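Local atomic coordinates of malic enzyme (PDB entry 3NV9), a protein that probably catalyses the oxidative decarboxylation of malate to pyruvate with NAD or NADP as acceptor, and forms a dimer whose chains carry a Rossmann-type nucleotide-binding domain. Residues Leu19-Arg24 with Tyr334-Lys339; Lys52-Gly57 with Asn62-Pro67; Ser70-Asn75 with Leu84-Arg89. One frame throughout, in Å; residues are numbered along the deposited sequence.

Interaction 1: Leu19-Arg24 with Tyr334-Lys339; sequences LSQEQR and YPYEAK. With SO4 (sulfate ion), chain F.
Two helix N-termini meet at the protein surface, where Gln-21 of helix 21-43 lies across the ring of Tyr-336 in helix 335-340. The contact is a CH-pi interaction. Gln-21 CB sits 3.6 Å from the centroid of the Tyr-336 ring, only 14° off the ring normal. The Gln-21 chain then bends at chi2 (-110°). This carries its amide on toward the root of the tyrosine, the two side chains running in opposite directions, with Gln-21 OE1 3.4 Å from Tyr-336 CB. Amide and ring planes are 33° apart. The opposite face of the ring is met near its rim by CG of Glu-337. The first helix opens with a capping box. Ser-20 OG accepts from Gln-23 N at 3.2 Å, and Gln-23 OE1 takes the N-H of Ser-20 at 2.9 Å, in the carbonyl plane. Tyr-334 is the N-cap of the second helix, which packs on strand 345-348 at the border of the Rossmann-type sheet. At the ring's far end, Tyr-336 OH rests 3.5 Å from Glu-22 CA. A sulfate ion, probably from the crystallisation liquor, accepts from the first turn of helix 21-43: Gln-21 N to O2 of the sulfate is 3.1 Å.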
loop_
_atom_site.group_PDB
_atom_site.type_symbol
_atom_site.label_atom_id
_atom_site.label_comp_id
_atom_site.label_asym_id
_atom_site.label_seq_id
_atom_site.Cartn_x
_atom_site.Cartn_y
_atom_site.Cartn_z
ATOM N N LEU A 19 -34.316 -3.874 -28.435
ATOM C CA LEU A 19 -33.491 -4.962 -27.934
ATOM C C LEU A 19 -34.363 -5.995 -27.227
ATOM O O LEU A 19 -35.270 -5.640 -26.469
ATOM C CB LEU A 19 -32.389 -4.466 -26.970
ATOM C CG LEU A 19 -31.189 -3.668 -27.488
ATOM C CD1 LEU A 19 -30.134 -3.553 -26.398
ATOM C CD2 LEU A 19 -30.547 -4.247 -28.763
ATOM N N SER A 20 -34.087 -7.263 -27.508
ATOM C CA SER A 20 -34.641 -8.348 -26.743
ATOM C C SER A 20 -34.013 -8.357 -25.350
ATOM O O SER A 20 -32.949 -7.747 -25.112
ATOM C CB SER A 20 -34.361 -9.678 -27.446
ATOM O OG SER A 20 -32.967 -9.876 -27.570
ATOM N N GLN A 21 -34.664 -9.066 -24.446
ATOM C CA GLN A 21 -34.195 -9.213 -23.102
ATOM C C GLN A 21 -32.772 -9.790 -23.039
ATOM O O GLN A 21 -31.946 -9.310 -22.257
ATOM C CB GLN A 21 -35.205 -10.018 -22.303
ATOM C CG GLN A 21 -36.423 -9.155 -21.913
ATOM C CD GLN A 21 -36.510 -8.832 -20.425
ATOM O OE1 GLN A 21 -37.469 -9.285 -19.783
ATOM N NE2 GLN A 21 -35.527 -8.066 -19.857
ATOM N N GLU A 22 -32.511 -10.808 -23.856
ATOM C CA GLU A 22 -31.184 -11.367 -23.997
ATOM C C GLU A 22 -30.155 -10.322 -24.460
ATOM O O GLU A 22 -29.191 -10.039 -23.765
ATOM C CB GLU A 22 -31.243 -12.578 -24.948
ATOM C CG GLU A 22 -29.895 -13.104 -25.388
ATOM C CD GLU A 22 -30.022 -14.425 -26.089
ATOM O OE1 GLU A 22 -29.582 -14.529 -27.254
ATOM O OE2 GLU A 22 -30.584 -15.375 -25.484
ATOM N N GLN A 23 -30.384 -9.731 -25.620
ATOM C CA GLN A 23 -29.578 -8.616 -26.085
ATOM C C GLN A 23 -29.342 -7.544 -25.001
ATOM O O GLN A 23 -28.201 -7.089 -24.815
ATOM C CB GLN A 23 -30.179 -7.950 -27.334
ATOM C CG GLN A 23 -30.165 -8.801 -28.636
ATOM C CD GLN A 23 -30.968 -8.105 -29.781
ATOM O OE1 GLN A 23 -32.086 -7.679 -29.546
ATOM N NE2 GLN A 23 -30.357 -7.947 -30.983
ATOM N N ARG A 24 -30.405 -7.127 -24.319
ATOM C CA ARG A 24 -30.300 -6.074 -23.322
ATOM C C ARG A 24 -29.345 -6.513 -22.189
ATOM O O ARG A 24 -28.403 -5.779 -21.859
ATOM C CB ARG A 24 -31.696 -5.619 -22.841
ATOM C CG ARG A 24 -31.711 -4.841 -21.510
ATOM C CD ARG A 24 -33.113 -4.265 -21.162
ATOM N NE ARG A 24 -33.600 -3.447 -22.254
ATOM C CZ ARG A 24 -33.571 -2.117 -22.264
ATOM N NH1 ARG A 24 -33.090 -1.431 -21.231
ATOM N NH2 ARG A 24 -34.020 -1.468 -23.323
ATOM N N TYR A 334 -29.833 -15.118 -15.890
ATOM C CA TYR A 334 -30.136 -13.696 -15.726
ATOM C C TYR A 334 -31.488 -13.518 -15.026
ATOM O O TYR A 334 -32.361 -14.368 -15.142
ATOM C CB TYR A 334 -30.144 -12.928 -17.068
ATOM C CG TYR A 334 -28.780 -12.613 -17.674
ATOM C CD1 TYR A 334 -28.353 -13.260 -18.852
ATOM C CD2 TYR A 334 -27.932 -11.628 -17.103
ATOM C CE1 TYR A 334 -27.139 -12.964 -19.449
ATOM C CE2 TYR A 334 -26.683 -11.301 -17.685
ATOM C CZ TYR A 334 -26.309 -11.983 -18.865
ATOM O OH TYR A 334 -25.138 -11.680 -19.481
ATOM N N PRO A 335 -31.651 -12.411 -14.294
ATOM C CA PRO A 335 -32.905 -12.115 -13.576
ATOM C C PRO A 335 -34.170 -12.294 -14.423
ATOM O O PRO A 335 -35.118 -12.921 -13.945
ATOM C CB PRO A 335 -32.734 -10.633 -13.161
ATOM C CG PRO A 335 -31.210 -10.483 -12.968
ATOM C CD PRO A 335 -30.540 -11.515 -13.894
ATOM N N TYR A 336 -34.230 -11.755 -15.645
ATOM C CA TYR A 336 -35.479 -11.857 -16.441
ATOM C C TYR A 336 -35.794 -13.329 -16.786
ATOM O O TYR A 336 -36.979 -13.695 -16.956
ATOM C CB TYR A 336 -35.402 -11.058 -17.762
ATOM C CG TYR A 336 -34.686 -11.798 -18.890
ATOM C CD1 TYR A 336 -35.389 -12.604 -19.799
ATOM C CD2 TYR A 336 -33.313 -11.704 -19.024
ATOM C CE1 TYR A 336 -34.725 -13.307 -20.849
ATOM C CE2 TYR A 336 -32.631 -12.383 -20.046
ATOM C CZ TYR A 336 -33.331 -13.177 -20.960
ATOM O OH TYR A 336 -32.609 -13.837 -21.920
ATOM N N GLU A 337 -34.749 -14.156 -16.908
ATOM C CA GLU A 337 -34.954 -15.615 -17.200
ATOM C C GLU A 337 -35.517 -16.274 -15.966
ATOM O O GLU A 337 -36.452 -17.043 -16.083
ATOM C CB GLU A 337 -33.666 -16.351 -17.562
ATOM C CG GLU A 337 -32.948 -15.818 -18.763
ATOM C CD GLU A 337 -31.688 -16.615 -19.051
ATOM O OE1 GLU A 337 -30.602 -16.185 -18.558
ATOM O OE2 GLU A 337 -31.788 -17.682 -19.736
ATOM N N ALA A 338 -34.931 -15.964 -14.788
ATOM C CA ALA A 338 -35.445 -16.457 -13.491
ATOM C C ALA A 338 -36.869 -15.958 -13.159
ATOM O O ALA A 338 -37.670 -16.707 -12.613
ATOM C CB ALA A 338 -34.454 -16.159 -12.316
ATOM N N LYS A 339 -37.184 -14.717 -13.517
ATOM C CA LYS A 339 -38.552 -14.177 -13.338
ATOM C C LYS A 339 -39.579 -14.896 -14.241
ATOM O O LYS A 339 -40.658 -15.293 -13.787
ATOM C CB LYS A 339 -38.575 -12.662 -13.562
ATOM C CG LYS A 339 -37.997 -11.831 -12.403
ATOM C CD LYS A 339 -39.030 -11.556 -11.293
ATOM C CE LYS A 339 -38.345 -11.107 -9.979
ATOM N NZ LYS A 339 -37.938 -9.658 -10.059
HETATM S S SO4 F . -38.078 -11.124 -25.222
HETATM O O1 SO4 F . -39.527 -11.013 -25.007
HETATM O O2 SO4 F . -37.572 -9.756 -25.264
HETATM O O3 SO4 F . -37.473 -11.918 -24.139
HETATM O O4 SO4 F . -37.739 -11.837 -26.460
#

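Interaction 2: Lys52-Gly57 with Asn62-Pro67; sequences KCTLAG and NAYYTP
Tyr-64 OH donates a hydrogen bond to the backbone carbonyl Thr-54 O at 2.5 Å, shorter than usual, so the exact length is doubtful. The carbonyl oxygen lies at the edge of the Tyr-64 ring and in its plane. Around the same hydroxyl, Thr-54 CG2 and Cys-53 CB each approach Tyr-64 OH to 3.3 Å. The phenol end is therefore closely surrounded by the loop backbone and its side chains. Cys-53 also reaches over one ring face. Its SG lies 3.9 Å from the Tyr-64 centroid, 28° off the normal, and is displaced toward the hydroxyl end, with CZ of Tyr-64 3.5 Å from SG. The chi1 of Cys-53 (57°) sets SG between its own N and carbonyl carbon, and from there the sulfur leans over the ring. Leu-55 adds a methyl group, CD2, 3.9 Å from Tyr-64 CE2. The Thr-54 side chain crosses the tyrosine at about a right angle. All four touching residues are buried, and the second subunit helps to bury them: Thr-54 packs on Tyr-43 of that subunit, and Gln-460 of the second subunit accepts from Leu-55 N. Lys-46 of the second subunit donates to Tyr-64 O. The arrangement is a Cys sulfur-aromatic contact joined to a tyrosine-to-backbone hydrogen bond, and it ties the loop after strand 47-51 to helix 61-64 at the dimer interface.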
loop_
_atom_site.group_PDB
_atom_site.type_symbol
_atom_site.label_atom_id
_atom_site.label_comp_id
_atom_site.label_asym_id
_atom_site.label_seq_id
_atom_site.Cartn_x
_atom_site.Cartn_y
_atom_site.Cartn_z
ATOM N N LYS A 52 -2.085 12.841 4.940
ATOM C CA LYS A 52 -3.162 13.121 5.897
ATOM C C LYS A 52 -2.618 13.937 7.057
ATOM O O LYS A 52 -3.330 14.094 8.044
ATOM C CB LYS A 52 -3.714 11.845 6.501
ATOM C CG LYS A 52 -2.626 10.864 6.904
ATOM C CD LYS A 52 -2.864 10.127 8.229
ATOM C CE LYS A 52 -4.036 9.250 8.249
ATOM N NZ LYS A 52 -3.661 8.137 9.273
ATOM N N CYS A 53 -1.387 14.450 6.965
ATOM C CA CYS A 53 -0.808 15.259 8.087
ATOM C C CYS A 53 -0.535 16.733 7.674
ATOM O O CYS A 53 -0.610 17.068 6.483
ATOM C CB CYS A 53 0.501 14.605 8.526
ATOM S SG CYS A 53 1.688 14.446 7.141
ATOM N N THR A 54 -0.259 17.636 8.626
ATOM C CA THR A 54 -0.030 19.031 8.216
ATOM C C THR A 54 1.256 19.189 7.441
ATOM O O THR A 54 2.280 18.650 7.811
ATOM C CB THR A 54 -0.042 20.002 9.411
ATOM O OG1 THR A 54 0.148 21.317 8.947
ATOM C CG2 THR A 54 1.041 19.720 10.425
ATOM N N LEU A 55 1.208 19.958 6.363
ATOM C CA LEU A 55 2.420 20.296 5.603
ATOM C C LEU A 55 2.527 21.831 5.464
ATOM O O LEU A 55 2.810 22.385 4.389
ATOM C CB LEU A 55 2.434 19.588 4.237
ATOM C CG LEU A 55 2.209 18.064 4.238
ATOM C CD1 LEU A 55 1.779 17.599 2.860
ATOM C CD2 LEU A 55 3.450 17.390 4.648
ATOM N N ALA A 56 2.294 22.493 6.582
ATOM C CA ALA A 56 2.305 23.945 6.672
ATOM C C ALA A 56 3.674 24.604 6.431
ATOM O O ALA A 56 3.724 25.817 6.213
ATOM C CB ALA A 56 1.743 24.370 8.036
ATOM N N GLY A 57 4.778 23.845 6.481
ATOM C CA GLY A 57 6.113 24.438 6.183
ATOM C C GLY A 57 7.214 23.405 6.139
ATOM O O GLY A 57 7.115 22.365 6.751
ATOM N N ASN A 62 11.285 17.817 9.294
ATOM C CA ASN A 62 12.090 17.480 10.456
ATOM C C ASN A 62 11.371 16.709 11.558
ATOM O O ASN A 62 12.014 16.000 12.331
ATOM C CB ASN A 62 12.777 18.750 10.984
ATOM C CG ASN A 62 13.585 19.412 9.914
ATOM O OD1 ASN A 62 14.150 18.703 9.049
ATOM N ND2 ASN A 62 13.581 20.754 9.880
ATOM N N ALA A 63 10.045 16.778 11.590
ATOM C CA ALA A 63 9.276 15.930 12.497
ATOM C C ALA A 63 8.871 14.614 11.861
ATOM O O ALA A 63 8.727 13.576 12.538
ATOM C CB ALA A 63 8.009 16.684 13.007
ATOM N N TYR A 64 8.661 14.655 10.559
ATOM C CA TYR A 64 8.137 13.492 9.850
ATOM C C TYR A 64 9.247 12.541 9.372
ATOM O O TYR A 64 8.990 11.457 8.828
ATOM C CB TYR A 64 7.355 13.975 8.638
ATOM C CG TYR A 64 6.094 14.780 8.922
ATOM C CD1 TYR A 64 5.221 14.436 9.977
ATOM C CD2 TYR A 64 5.738 15.846 8.095
ATOM C CE1 TYR A 64 4.056 15.180 10.214
ATOM C CE2 TYR A 64 4.550 16.585 8.324
ATOM C CZ TYR A 64 3.743 16.246 9.385
ATOM O OH TYR A 64 2.594 16.952 9.584
ATOM N N TYR A 65 10.471 12.977 9.561
ATOM C CA TYR A 65 11.635 12.387 8.893
ATOM C C TYR A 65 12.821 12.715 9.825
ATOM O O TYR A 65 12.626 13.197 10.934
ATOM C CB TYR A 65 11.786 13.066 7.538
ATOM C CG TYR A 65 12.670 12.391 6.533
ATOM C CD1 TYR A 65 12.420 11.100 6.131
ATOM C CD2 TYR A 65 13.728 13.103 5.910
ATOM C CE1 TYR A 65 13.213 10.483 5.189
ATOM C CE2 TYR A 65 14.555 12.506 4.976
ATOM C CZ TYR A 65 14.286 11.165 4.621
ATOM O OH TYR A 65 15.031 10.511 3.655
ATOM N N THR A 66 14.044 12.496 9.392
ATOM C CA THR A 66 15.156 12.711 10.260
ATOM C C THR A 66 15.219 14.222 10.555
ATOM O O THR A 66 15.056 15.022 9.670
ATOM C CB THR A 66 16.488 12.168 9.645
ATOM O OG1 THR A 66 17.540 12.297 10.614
ATOM C CG2 THR A 66 16.906 12.939 8.350
ATOM N N PRO A 67 15.459 14.606 11.798
ATOM C CA PRO A 67 15.794 13.750 12.911
ATOM C C PRO A 67 14.624 13.262 13.739
ATOM O O PRO A 67 14.751 12.189 14.382
ATOM C CB PRO A 67 16.700 14.654 13.789
ATOM C CG PRO A 67 16.093 15.988 13.636
ATOM C CD PRO A 67 15.618 16.027 12.144
#

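Interaction 3: Ser70-Asn75 with Leu84-Arg89; sequences SRISTN and LFYSLR
Tyr-86 leaves its backbone toward helix 69-78 and meets Ile-72 and Asn-75 of that helix from CB to hydroxyl. Its CB is 3.9 Å from Ile-72 CG2. The other branch of the isoleucine reaches the start of the ring obliquely: Ile-72 CD1 is 3.6 Å from Tyr-86 CD1. It lies slightly farther from CG of the same ring. Both chi angles of Ile-72 are near -60° (chi1 -59°, chi2 -44°), and they turn the CD1 methyl toward the tyrosine although the CB itself points past it. Farther along, Asn-75 meets the CE2 and CZ end of the ring, its ND2 also obliquely. Asn-75 CB is 3.9 Å from Tyr-86 CE2, and Asn-75 ND2 is 3.7 Å from Tyr-86 CZ. Ile-72 and Asn-75 are three residues apart in the helix, so they present their side chains in neighbouring turns. The tyrosine packs the short, weakly bonded helix 83-86 against the longer helix 69-78, within the malic enzyme N-terminal domain. At the tip, Tyr-86 OH comes 3.5 Å from Asn-75 ND2. The stronger partner of that amide nitrogen is Glu-37 of the second subunit, to which it donates. Amide and ring planes are 36° apart, and the two side chains cross at about a right angle. One face of the ring is met by CE2 of the adjacent Phe-85, which lies 3.5 Å above the plane and toward the rim. Just beyond, Ser-87 OG accepts from Arg-89 N at 3.2 Å and forms an ST turn. Glu-37 of the second subunit also forms a salt bridge with Arg-71, which likewise pairs with Glu-34 there.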
loop_
_atom_site.group_PDB
_atom_site.type_symbol
_atom_site.label_atom_id
_atom_site.label_comp_id
_atom_site.label_asym_id
_atom_site.label_seq_id
_atom_site.Cartn_x
_atom_site.Cartn_y
_atom_site.Cartn_z
ATOM N N SER A 70 13.024 9.429 14.485
ATOM C CA SER A 70 13.768 8.459 15.310
ATOM C C SER A 70 13.028 8.155 16.610
ATOM O O SER A 70 13.019 7.018 17.053
ATOM C CB SER A 70 15.202 8.990 15.539
ATOM O OG SER A 70 15.740 8.491 16.734
ATOM N N ARG A 71 12.383 9.154 17.205
ATOM C CA ARG A 71 11.465 8.924 18.340
ATOM C C ARG A 71 10.406 7.888 18.028
ATOM O O ARG A 71 10.058 7.045 18.890
ATOM C CB ARG A 71 10.792 10.243 18.784
ATOM C CG ARG A 71 9.793 10.087 19.962
ATOM C CD ARG A 71 10.435 9.587 21.288
ATOM N NE ARG A 71 11.238 10.632 21.914
ATOM C CZ ARG A 71 10.705 11.678 22.541
ATOM N NH1 ARG A 71 9.369 11.780 22.667
ATOM N NH2 ARG A 71 11.500 12.610 23.059
ATOM N N ILE A 72 9.886 7.928 16.796
ATOM C CA ILE A 72 8.896 6.934 16.389
ATOM C C ILE A 72 9.535 5.556 16.282
ATOM O O ILE A 72 8.951 4.568 16.724
ATOM C CB ILE A 72 8.162 7.297 15.066
ATOM C CG1 ILE A 72 7.405 8.651 15.137
ATOM C CG2 ILE A 72 7.176 6.182 14.646
ATOM C CD1 ILE A 72 6.590 8.904 16.405
ATOM N N SER A 73 10.726 5.466 15.709
ATOM C CA SER A 73 11.388 4.183 15.574
ATOM C C SER A 73 11.601 3.525 16.929
ATOM O O SER A 73 11.329 2.346 17.106
ATOM C CB SER A 73 12.737 4.335 14.860
ATOM O OG SER A 73 12.595 5.110 13.665
ATOM N N THR A 74 12.081 4.291 17.899
ATOM C CA THR A 74 12.390 3.716 19.216
ATOM C C THR A 74 11.101 3.486 20.032
ATOM O O THR A 74 10.945 2.416 20.694
ATOM C CB THR A 74 13.489 4.532 19.968
ATOM O OG1 THR A 74 13.063 5.886 20.090
ATOM C CG2 THR A 74 14.842 4.496 19.169
ATOM N N ASN A 75 10.160 4.427 19.935
ATOM C CA ASN A 75 8.827 4.207 20.541
ATOM C C ASN A 75 8.194 2.900 20.089
ATOM O O ASN A 75 7.734 2.089 20.912
ATOM C CB ASN A 75 7.875 5.360 20.248
ATOM C CG ASN A 75 8.145 6.549 21.096
ATOM O OD1 ASN A 75 9.018 6.511 21.957
ATOM N ND2 ASN A 75 7.387 7.633 20.877
ATOM N N LEU A 84 0.269 1.190 16.128
ATOM C CA LEU A 84 -1.107 1.285 15.662
ATOM C C LEU A 84 -1.589 2.725 15.660
ATOM O O LEU A 84 -2.557 3.079 14.978
ATOM C CB LEU A 84 -2.035 0.419 16.502
ATOM C CG LEU A 84 -2.204 -1.078 16.227
ATOM C CD1 LEU A 84 -2.165 -1.488 14.775
ATOM C CD2 LEU A 84 -1.160 -1.817 16.954
ATOM N N PHE A 85 -0.919 3.568 16.415
ATOM C CA PHE A 85 -1.273 4.965 16.356
ATOM C C PHE A 85 -0.132 5.924 15.954
ATOM O O PHE A 85 -0.397 7.094 15.727
ATOM C CB PHE A 85 -1.988 5.404 17.637
ATOM C CG PHE A 85 -1.187 5.198 18.868
ATOM C CD1 PHE A 85 -1.391 4.081 19.655
ATOM C CD2 PHE A 85 -0.236 6.123 19.247
ATOM C CE1 PHE A 85 -0.666 3.870 20.866
ATOM C CE2 PHE A 85 0.541 5.925 20.467
ATOM C CZ PHE A 85 0.296 4.772 21.262
ATOM N N TYR A 86 1.106 5.449 15.817
ATOM C CA TYR A 86 2.170 6.365 15.404
ATOM C C TYR A 86 2.333 6.293 13.916
ATOM O O TYR A 86 3.178 6.991 13.365
ATOM C CB TYR A 86 3.527 6.078 16.057
ATOM C CG TYR A 86 3.619 6.573 17.446
ATOM C CD1 TYR A 86 3.381 7.913 17.757
ATOM C CD2 TYR A 86 3.976 5.714 18.464
ATOM C CE1 TYR A 86 3.477 8.355 19.073
ATOM C CE2 TYR A 86 4.060 6.130 19.758
ATOM C CZ TYR A 86 3.813 7.450 20.074
ATOM O OH TYR A 86 3.901 7.816 21.402
ATOM N N SER A 87 1.539 5.441 13.289
ATOM C CA SER A 87 1.592 5.232 11.848
ATOM C C SER A 87 0.195 4.849 11.344
ATOM O O SER A 87 -0.659 4.526 12.150
ATOM C CB SER A 87 2.597 4.128 11.543
ATOM O OG SER A 87 2.017 2.844 11.587
ATOM N N LEU A 88 -0.019 4.832 10.031
ATOM C CA LEU A 88 -1.330 4.435 9.393
ATOM C C LEU A 88 -1.762 3.041 9.739
ATOM O O LEU A 88 -2.971 2.693 9.650
ATOM C CB LEU A 88 -1.231 4.544 7.846
ATOM C CG LEU A 88 -0.559 3.379 7.070
ATOM C CD1 LEU A 88 -0.884 3.397 5.599
ATOM C CD2 LEU A 88 0.961 3.315 7.198
ATOM N N ARG A 89 -0.816 2.216 10.198
ATOM C CA ARG A 89 -1.132 0.784 10.457
ATOM C C ARG A 89 -2.526 0.538 11.093
ATOM O O ARG A 89 -3.292 -0.329 10.651
ATOM C CB ARG A 89 -0.057 0.117 11.310
ATOM C CG ARG A 89 -0.360 -1.358 11.609
ATOM C CD ARG A 89 0.763 -2.010 12.477
ATOM N NE ARG A 89 0.691 -3.484 12.425
ATOM C CZ ARG A 89 1.268 -4.354 13.273
ATOM N NH1 ARG A 89 2.063 -3.942 14.289
ATOM N NH2 ARG A 89 1.092 -5.667 13.067
#

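Interactions 2 and 3 are neighbours, with centres 14 Å apart. They follow each other along the chain and share the malic enzyme N-terminal domain. Helix 61-64 of the first leads on to helix 69-78 of the second. Both lie against the second subunit, so this part of the N-terminal domain is part of the dimer interface. Interaction 1 stands apart, with its centre about 57 Å and 55 Å from the centres of interactions 2 and 3, on the opposite side of the chain's centre. It joins residues far apart in sequence: the start of helix 21-43 and helix 335-340 of the NAD-binding domain. Both other contacts fall between its two segments in sequence.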